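Local coordinates for protein lectin (Trichosanthes anguina, PDB 4HR6) that binds galactosides through a pair of beta-trefoil domains, as the lectin chain of a three-chain, nontoxic homologue of type II ribosome-inactivating proteins, at residues S31-G39 with S107-L116; R11-C19 with L175-V183. One frame throughout, in Å; residues are numbered along the deposited sequence.

Interaction 1: S31-G39 with S107-L116. With AMG (methyl alpha-D-galactopyranoside), chain D.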
loop_
_atom_site.group_PDB
_atom_site.type_symbol
_atom_site.label_atom_id
_atom_site.label_comp_id
_atom_site.label_asym_id
_atom_site.label_seq_id
_atom_site.Cartn_x
_atom_site.Cartn_y
_atom_site.Cartn_z
ATOM N N SER C 31 -3.709 -23.253 28.851
ATOM C CA SER C 31 -2.417 -23.395 28.173
ATOM C C SER C 31 -1.833 -22.044 27.714
ATOM O O SER C 31 -2.559 -21.053 27.552
ATOM C CB SER C 31 -2.545 -24.343 26.979
ATOM O OG SER C 31 -3.424 -25.420 27.277
ATOM N N ARG C 32 -0.515 -22.029 27.510
ATOM C CA ARG C 32 0.238 -20.795 27.272
ATOM C C ARG C 32 0.634 -20.648 25.794
ATOM O O ARG C 32 0.742 -21.645 25.059
ATOM C CB ARG C 32 1.482 -20.765 28.170
ATOM N N LEU C 33 0.852 -19.404 25.369
ATOM C CA LEU C 33 1.250 -19.108 23.973
ATOM C C LEU C 33 2.624 -18.474 23.900
ATOM O O LEU C 33 2.935 -17.533 24.639
ATOM C CB LEU C 33 0.245 -18.207 23.245
ATOM C CG LEU C 33 -0.764 -17.465 24.115
ATOM C CD1 LEU C 33 -0.933 -16.010 23.698
ATOM C CD2 LEU C 33 -2.085 -18.223 24.098
ATOM N N ILE C 34 3.417 -18.982 22.964
ATOM C CA ILE C 34 4.793 -18.551 22.762
ATOM C C ILE C 34 5.014 -17.919 21.379
ATOM O O ILE C 34 4.151 -18.010 20.504
ATOM C CB ILE C 34 5.756 -19.756 22.884
ATOM C CG1 ILE C 34 5.361 -20.876 21.913
ATOM C CG2 ILE C 34 5.758 -20.283 24.312
ATOM C CD1 ILE C 34 6.442 -21.908 21.678
ATOM N N LEU C 35 6.174 -17.288 21.201
ATOM C CA LEU C 35 6.732 -17.052 19.876
ATOM C C LEU C 35 7.438 -18.318 19.437
ATOM O O LEU C 35 8.127 -18.934 20.234
ATOM C CB LEU C 35 7.770 -15.935 19.888
ATOM C CG LEU C 35 7.350 -14.494 20.133
ATOM C CD1 LEU C 35 8.570 -13.614 19.904
ATOM C CD2 LEU C 35 6.194 -14.072 19.237
ATOM N N TYR C 36 7.308 -18.679 18.165
ATOM C CA TYR C 36 7.959 -19.870 17.632
ATOM C C TYR C 36 8.139 -19.716 16.115
ATOM O O TYR C 36 7.335 -19.063 15.471
ATOM C CB TYR C 36 7.114 -21.114 17.962
ATOM C CG TYR C 36 7.881 -22.419 17.915
ATOM C CD1 TYR C 36 8.597 -22.876 19.030
ATOM C CD2 TYR C 36 7.904 -23.195 16.762
ATOM C CE1 TYR C 36 9.310 -24.069 18.991
ATOM C CE2 TYR C 36 8.618 -24.389 16.713
ATOM C CZ TYR C 36 9.316 -24.821 17.831
ATOM O OH TYR C 36 10.013 -25.999 17.778
ATOM N N PRO C 37 9.201 -20.305 15.539
ATOM C CA PRO C 37 9.343 -20.295 14.087
ATOM C C PRO C 37 8.026 -20.557 13.351
ATOM O O PRO C 37 7.294 -21.482 13.712
ATOM C CB PRO C 37 10.331 -21.434 13.833
ATOM C CG PRO C 37 11.171 -21.490 15.065
ATOM C CD PRO C 37 10.408 -20.841 16.192
ATOM N N CYS C 38 7.731 -19.737 12.341
ATOM C CA CYS C 38 6.493 -19.866 11.591
ATOM C C CYS C 38 6.526 -21.127 10.771
ATOM O O CYS C 38 7.537 -21.453 10.159
ATOM C CB CYS C 38 6.278 -18.675 10.665
ATOM S SG CYS C 38 6.126 -17.116 11.539
ATOM N N GLY C 39 5.405 -21.841 10.785
ATOM C CA GLY C 39 5.224 -23.030 9.964
ATOM C C GLY C 39 3.748 -23.247 9.704
ATOM O O GLY C 39 2.917 -22.418 10.072
ATOM N N SER C 107 5.865 -9.498 23.659
ATOM C CA SER C 107 6.823 -10.582 23.744
ATOM C C SER C 107 8.140 -9.996 24.242
ATOM O O SER C 107 8.945 -9.502 23.453
ATOM C CB SER C 107 7.004 -11.262 22.397
ATOM O OG SER C 107 7.910 -12.342 22.512
ATOM N N ASN C 108 8.334 -10.066 25.561
ATOM C CA ASN C 108 9.449 -9.414 26.259
ATOM C C ASN C 108 10.850 -9.856 25.827
ATOM O O ASN C 108 11.803 -9.095 25.974
ATOM C CB ASN C 108 9.303 -9.607 27.774
ATOM C CG ASN C 108 8.215 -8.734 28.379
ATOM O OD1 ASN C 108 7.996 -7.603 27.943
ATOM N ND2 ASN C 108 7.544 -9.246 29.408
ATOM N N LYS C 109 10.980 -11.073 25.307
ATOM C CA LYS C 109 12.257 -11.546 24.766
ATOM C C LYS C 109 12.131 -11.861 23.280
ATOM O O LYS C 109 11.048 -12.188 22.789
ATOM C CB LYS C 109 12.758 -12.771 25.541
ATOM C CG LYS C 109 13.576 -12.416 26.775
ATOM C CD LYS C 109 13.599 -13.530 27.819
ATOM C CE LYS C 109 12.477 -13.373 28.842
ATOM N NZ LYS C 109 12.677 -14.231 30.046
ATOM N N ALA C 110 13.248 -11.761 22.567
ATOM C CA ALA C 110 13.268 -11.989 21.123
ATOM C C ALA C 110 13.475 -13.461 20.790
ATOM O O ALA C 110 13.570 -13.825 19.617
ATOM C CB ALA C 110 14.364 -11.149 20.472
ATOM N N THR C 111 13.535 -14.303 21.817
ATOM C CA THR C 111 13.984 -15.686 21.661
ATOM C C THR C 111 12.826 -16.675 21.428
ATOM O O THR C 111 11.702 -16.489 21.916
ATOM C CB THR C 111 14.874 -16.124 22.865
ATOM O OG1 THR C 111 15.511 -17.371 22.572
ATOM C CG2 THR C 111 14.075 -16.265 24.172
ATOM N N ARG C 112 13.129 -17.710 20.647
ATOM C CA ARG C 112 12.268 -18.876 20.478
ATOM C C ARG C 112 11.709 -19.364 21.828
ATOM O O ARG C 112 12.426 -19.413 22.825
ATOM C CB ARG C 112 13.076 -19.992 19.792
ATOM C CG ARG C 112 12.466 -21.389 19.853
ATOM C CD ARG C 112 13.479 -22.449 19.458
ATOM N NE ARG C 112 13.734 -22.463 18.016
ATOM C CZ ARG C 112 14.820 -22.974 17.434
ATOM N NH1 ARG C 112 15.796 -23.514 18.162
ATOM N NH2 ARG C 112 14.939 -22.938 16.109
ATOM N N SER C 113 10.426 -19.713 21.838
ATOM C CA SER C 113 9.729 -20.236 23.024
ATOM C C SER C 113 9.524 -19.229 24.177
ATOM O O SER C 113 9.265 -19.637 25.308
ATOM C CB SER C 113 10.406 -21.520 23.545
ATOM O OG SER C 113 10.637 -22.452 22.497
ATOM N N THR C 114 9.613 -17.931 23.893
ATOM C CA THR C 114 9.294 -16.898 24.888
ATOM C C THR C 114 7.802 -16.871 25.212
ATOM O O THR C 114 6.970 -16.934 24.311
ATOM C CB THR C 114 9.655 -15.491 24.376
ATOM O OG1 THR C 114 11.060 -15.417 24.112
ATOM C CG2 THR C 114 9.258 -14.414 25.392
ATOM N N ASN C 115 7.470 -16.742 26.492
ATOM C CA ASN C 115 6.072 -16.611 26.917
ATOM C C ASN C 115 5.524 -15.246 26.519
ATOM O O ASN C 115 6.173 -14.219 26.761
ATOM C CB ASN C 115 5.933 -16.795 28.437
ATOM C CG ASN C 115 6.301 -18.198 28.903
ATOM O OD1 ASN C 115 6.328 -19.142 28.113
ATOM N ND2 ASN C 115 6.586 -18.339 30.197
ATOM N N LEU C 116 4.342 -15.240 25.897
ATOM C CA LEU C 116 3.668 -13.989 25.539
ATOM C C LEU C 116 2.861 -13.489 26.724
ATOM O O LEU C 116 2.284 -14.271 27.483
ATOM C CB LEU C 116 2.751 -14.153 24.317
ATOM C CG LEU C 116 3.358 -14.681 23.008
ATOM C CD1 LEU C 116 2.397 -14.418 21.855
ATOM C CD2 LEU C 116 4.719 -14.067 22.718
HETATM C C1 AMG D . 6.155 -28.496 18.915
HETATM C C2 AMG D . 5.155 -27.773 18.010
HETATM C C3 AMG D . 5.500 -26.289 17.852
HETATM C C4 AMG D . 5.780 -25.608 19.195
HETATM C C5 AMG D . 6.691 -26.454 20.101
HETATM C C6 AMG D . 6.766 -25.876 21.515
HETATM C C7 AMG D . 7.959 -29.884 18.144
HETATM O O1 AMG D . 7.443 -28.558 18.280
HETATM O O2 AMG D . 5.146 -28.401 16.723
HETATM O O3 AMG D . 4.425 -25.606 17.188
HETATM O O4 AMG D . 4.542 -25.319 19.854
HETATM O O5 AMG D . 6.236 -27.813 20.177
HETATM O O6 AMG D . 8.088 -26.033 22.044
#

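Interaction 2: R11-C19 with L175-V183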
loop_
_atom_site.group_PDB
_atom_site.type_symbol
_atom_site.label_atom_id
_atom_site.label_comp_id
_atom_site.label_asym_id
_atom_site.label_seq_id
_atom_site.Cartn_x
_atom_site.Cartn_y
_atom_site.Cartn_z
ATOM N N ARG C 11 -2.432 -16.249 10.171
ATOM C CA ARG C 11 -1.352 -16.265 11.171
ATOM C C ARG C 11 -1.158 -14.889 11.783
ATOM O O ARG C 11 -1.617 -13.870 11.247
ATOM C CB ARG C 11 -0.034 -16.754 10.569
ATOM C CG ARG C 11 -0.038 -18.229 10.188
ATOM C CD ARG C 11 0.605 -18.479 8.838
ATOM N NE ARG C 11 1.894 -19.133 8.939
ATOM C CZ ARG C 11 2.763 -19.264 7.942
ATOM N NH1 ARG C 11 2.507 -18.770 6.740
ATOM N NH2 ARG C 11 3.914 -19.893 8.162
ATOM N N ILE C 12 -0.507 -14.882 12.941
ATOM C CA ILE C 12 -0.107 -13.649 13.601
ATOM C C ILE C 12 1.397 -13.743 13.792
ATOM O O ILE C 12 1.878 -14.646 14.482
ATOM C CB ILE C 12 -0.794 -13.475 14.959
ATOM C CG1 ILE C 12 -2.297 -13.699 14.822
ATOM C CG2 ILE C 12 -0.511 -12.091 15.534
ATOM C CD1 ILE C 12 -3.064 -13.502 16.107
ATOM N N SER C 13 2.144 -12.844 13.148
ATOM C CA SER C 13 3.592 -12.812 13.304
ATOM C C SER C 13 4.020 -11.489 13.917
ATOM O O SER C 13 3.245 -10.525 13.955
ATOM C CB SER C 13 4.297 -13.089 11.977
ATOM O OG SER C 13 4.112 -12.051 11.038
ATOM N N GLY C 14 5.242 -11.452 14.445
ATOM C CA GLY C 14 5.754 -10.226 15.067
ATOM C C GLY C 14 7.250 -10.236 15.334
ATOM O O GLY C 14 8.061 -10.452 14.414
ATOM N N ARG C 15 7.598 -9.992 16.603
ATOM C CA ARG C 15 8.982 -9.985 17.086
ATOM C C ARG C 15 9.923 -10.867 16.292
ATOM O O ARG C 15 9.766 -12.095 16.255
ATOM C CB ARG C 15 9.008 -10.442 18.543
ATOM C CG ARG C 15 9.164 -9.327 19.552
ATOM C CD ARG C 15 10.625 -9.026 19.855
ATOM N NE ARG C 15 10.785 -8.677 21.263
ATOM C CZ ARG C 15 11.935 -8.358 21.849
ATOM N NH1 ARG C 15 11.942 -8.057 23.140
ATOM N NH2 ARG C 15 13.066 -8.330 21.153
ATOM N N ASP C 16 10.897 -10.240 15.640
ATOM C CA ASP C 16 11.898 -10.963 14.868
ATOM C C ASP C 16 11.314 -11.933 13.829
ATOM O O ASP C 16 12.001 -12.850 13.379
ATOM C CB ASP C 16 12.885 -11.675 15.824
ATOM C CG ASP C 16 14.019 -10.751 16.288
ATOM O OD1 ASP C 16 15.146 -10.909 15.773
ATOM O OD2 ASP C 16 13.776 -9.841 17.118
ATOM N N ALA C 17 10.064 -11.700 13.421
ATOM C CA ALA C 17 9.395 -12.503 12.384
ATOM C C ALA C 17 8.879 -13.837 12.882
ATOM O O ALA C 17 8.615 -14.729 12.090
ATOM C CB ALA C 17 10.317 -12.724 11.179
ATOM N N LEU C 18 8.731 -13.977 14.191
ATOM C CA LEU C 18 8.262 -15.230 14.752
ATOM C C LEU C 18 6.751 -15.211 14.874
ATOM O O LEU C 18 6.140 -14.145 14.920
ATOM C CB LEU C 18 8.917 -15.489 16.108
ATOM C CG LEU C 18 10.415 -15.798 16.006
ATOM C CD1 LEU C 18 11.125 -15.463 17.307
ATOM C CD2 LEU C 18 10.632 -17.254 15.638
ATOM N N CYS C 19 6.173 -16.408 14.951
ATOM C CA CYS C 19 4.728 -16.593 14.969
ATOM C C CYS C 19 4.163 -16.921 16.353
ATOM O O CYS C 19 4.802 -17.601 17.161
ATOM C CB CYS C 19 4.346 -17.684 13.972
ATOM S SG CYS C 19 4.251 -17.061 12.278
ATOM N N LEU C 175 11.324 -5.136 5.907
ATOM C CA LEU C 175 10.247 -4.713 6.796
ATOM C C LEU C 175 9.671 -5.924 7.541
ATOM O O LEU C 175 9.112 -6.839 6.936
ATOM C CB LEU C 175 9.155 -4.005 6.007
ATOM C CG LEU C 175 9.428 -2.576 5.520
ATOM C CD1 LEU C 175 10.767 -2.435 4.806
ATOM C CD2 LEU C 175 8.301 -2.145 4.597
ATOM N N TYR C 176 9.812 -5.912 8.860
ATOM C CA TYR C 176 9.445 -7.055 9.697
ATOM C C TYR C 176 8.067 -6.847 10.298
ATOM O O TYR C 176 7.604 -5.709 10.448
ATOM C CB TYR C 176 10.490 -7.270 10.821
ATOM C CG TYR C 176 11.649 -8.158 10.426
ATOM C CD1 TYR C 176 12.494 -7.800 9.395
ATOM C CD2 TYR C 176 11.902 -9.361 11.095
ATOM C CE1 TYR C 176 13.551 -8.604 9.008
ATOM C CE2 TYR C 176 12.960 -10.176 10.716
ATOM C CZ TYR C 176 13.782 -9.786 9.669
ATOM O OH TYR C 176 14.838 -10.573 9.270
ATOM N N SER C 177 7.439 -7.964 10.668
ATOM C CA SER C 177 6.078 -7.988 11.204
ATOM C C SER C 177 5.934 -7.189 12.484
ATOM O O SER C 177 4.842 -6.737 12.817
ATOM C CB SER C 177 5.655 -9.437 11.461
ATOM O OG SER C 177 5.796 -10.230 10.286
ATOM N N ASP C 178 7.045 -7.008 13.202
ATOM C CA ASP C 178 7.054 -6.219 14.435
ATOM C C ASP C 178 7.094 -4.728 14.192
ATOM O O ASP C 178 7.041 -3.948 15.152
ATOM C CB ASP C 178 8.213 -6.628 15.364
ATOM C CG ASP C 178 9.566 -6.545 14.701
ATOM O OD1 ASP C 178 9.691 -5.858 13.662
ATOM O OD2 ASP C 178 10.499 -7.195 15.217
ATOM N N GLY C 179 7.189 -4.328 12.925
ATOM C CA GLY C 179 7.208 -2.928 12.559
ATOM C C GLY C 179 8.619 -2.374 12.519
ATOM O O GLY C 179 8.806 -1.159 12.466
ATOM N N THR C 180 9.622 -3.252 12.571
ATOM C CA THR C 180 10.986 -2.797 12.431
ATOM C C THR C 180 11.363 -2.703 10.960
ATOM O O THR C 180 10.849 -3.447 10.126
ATOM C CB THR C 180 12.014 -3.704 13.140
ATOM O OG1 THR C 180 11.945 -5.054 12.642
ATOM C CG2 THR C 180 11.828 -3.651 14.657
ATOM N N ILE C 181 12.257 -1.768 10.668
ATOM C CA ILE C 181 12.894 -1.652 9.367
ATOM C C ILE C 181 14.356 -2.014 9.533
ATOM O O ILE C 181 15.081 -1.340 10.248
ATOM C CB ILE C 181 12.772 -0.225 8.810
ATOM C CG1 ILE C 181 11.296 0.179 8.765
ATOM C CG2 ILE C 181 13.406 -0.173 7.421
ATOM C CD1 ILE C 181 11.039 1.624 8.381
ATOM N N ARG C 182 14.776 -3.083 8.878
ATOM C CA ARG C 182 16.083 -3.656 9.103
ATOM C C ARG C 182 16.980 -3.623 7.881
ATOM O O ARG C 182 16.511 -3.678 6.743
ATOM C CB ARG C 182 15.937 -5.100 9.569
ATOM C CG ARG C 182 15.076 -5.206 10.805
ATOM C CD ARG C 182 15.243 -6.527 11.508
ATOM N NE ARG C 182 14.348 -6.572 12.665
ATOM C CZ ARG C 182 14.448 -7.446 13.662
ATOM N NH1 ARG C 182 15.410 -8.359 13.655
ATOM N NH2 ARG C 182 13.582 -7.403 14.661
ATOM N N VAL C 183 18.287 -3.562 8.143
ATOM C CA VAL C 183 19.299 -3.573 7.101
ATOM C C VAL C 183 19.264 -4.976 6.517
ATOM O O VAL C 183 19.301 -5.966 7.249
ATOM C CB VAL C 183 20.698 -3.201 7.660
ATOM C CG1 VAL C 183 21.760 -3.280 6.579
ATOM C CG2 VAL C 183 20.665 -1.794 8.248
#

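Interaction 1: S31-G39 with S107-L116
L35 reaches into the bend of 107-116 and lies on S107 and L116. CB lies near the carbonyl O of T111. CG meets S107 OG at 3.3 Å and L116 CD2 at 3.7 Å. CD1 presses on the S107 hydroxyl, whose OG is anti to the backbone N (chi1 -178°) and donates to K109 O; CD2 lies against L116 CD2, the two leucines crossing at about a right angle. The backbone of the same residue is held at both its N and its O: L35 N donates to T114 O (3.2 Å), and L35 O accepts from S113 N (2.9 Å), a residue of the type II turn T111-T114. L116 N adds a straighter bond to L33 O (3.0 Å, 161° at the hydrogen). I34, the residue bridged to N115, brings its CA within 3.1 Å of T114 O in a CA-H...O contact. Y36 carries the contact to the sugar. P37 CD covers one ring face near the rim, the galactoside C4 sits over the centre of the opposite face, and S113 OG comes to the ring edge. An aromatic ring stacked under galactose, with D21 and N43 hydrogen-bonded to the sugar, is characteristic of the galactose sites of ricin-type beta-trefoils.

Interaction 2: R11-C19 with L175-V183
D16 and R182 meet with their flat groups nearly perpendicular, the carboxylate and guanidinium planes 84° apart. The salt bridge is two-pronged but long: R182 NH1 lies 3.3 Å from D16 OD1, and NH2 reaches OD2 at 3.5 Å, both weak hydrogen bonds. The arginine, extended from CG to NE, is steadied in other ways. NE donates to T180 OG1 almost in the guanidinium plane, NH1 also bonds to R187 O, NH2 bridges weakly to D178 OD2, and Y176 CD2 sits 4.0 Å above the centre of one guanidinium face. The Y176 ring in turn carries R182 CD on a face, while D16 C approaches its edge and A17 CB packs obliquely on CE2 at 3.7 Å. The D178 carboxylate lies between its own N and carbonyl carbon (chi1 56°); there OD1 accepts T180 N, an Asx turn, and the T180 hydroxyl on its syn side. OD2 accepts D16 N at 3.1 Å from above the carboxylate plane. With two carboxylates converging on R182, the arginine probably offsets much of their mutual repulsion. S177 OG donates to S13 OG at 2.6 Å. The type I turn Y176-G179, between strands 173-175 and 181-183, thus joins the second trefoil domain to the first at the G1-bulged loop following strand 7-13; R130 of strand 130-131 flanks both serines, and R182 packs on C190 of strand 189-194.

Interaction 1 lies within the first beta-trefoil domain, whereas interaction 2 joins that domain to the second; their centres are about 13 Å apart. Segments 11-19 and 31-39 tie them together: C19 SG is bonded to C38 SG at 2.0 Å, and Y36 N probably donates to C19 O at 2.9 Å. R15 makes a further connection, with NE hydrogen-bonded to S107 O and NH1 packed 3.0 Å from N108 O, while its side chain also touches L35. The galactoside belongs to interaction 1, with I34 CD1 4.0 Å from its C6. From interaction 2 it is remote: the S13 side chain lies about 14 Å from the sugar, measured between nearest atoms.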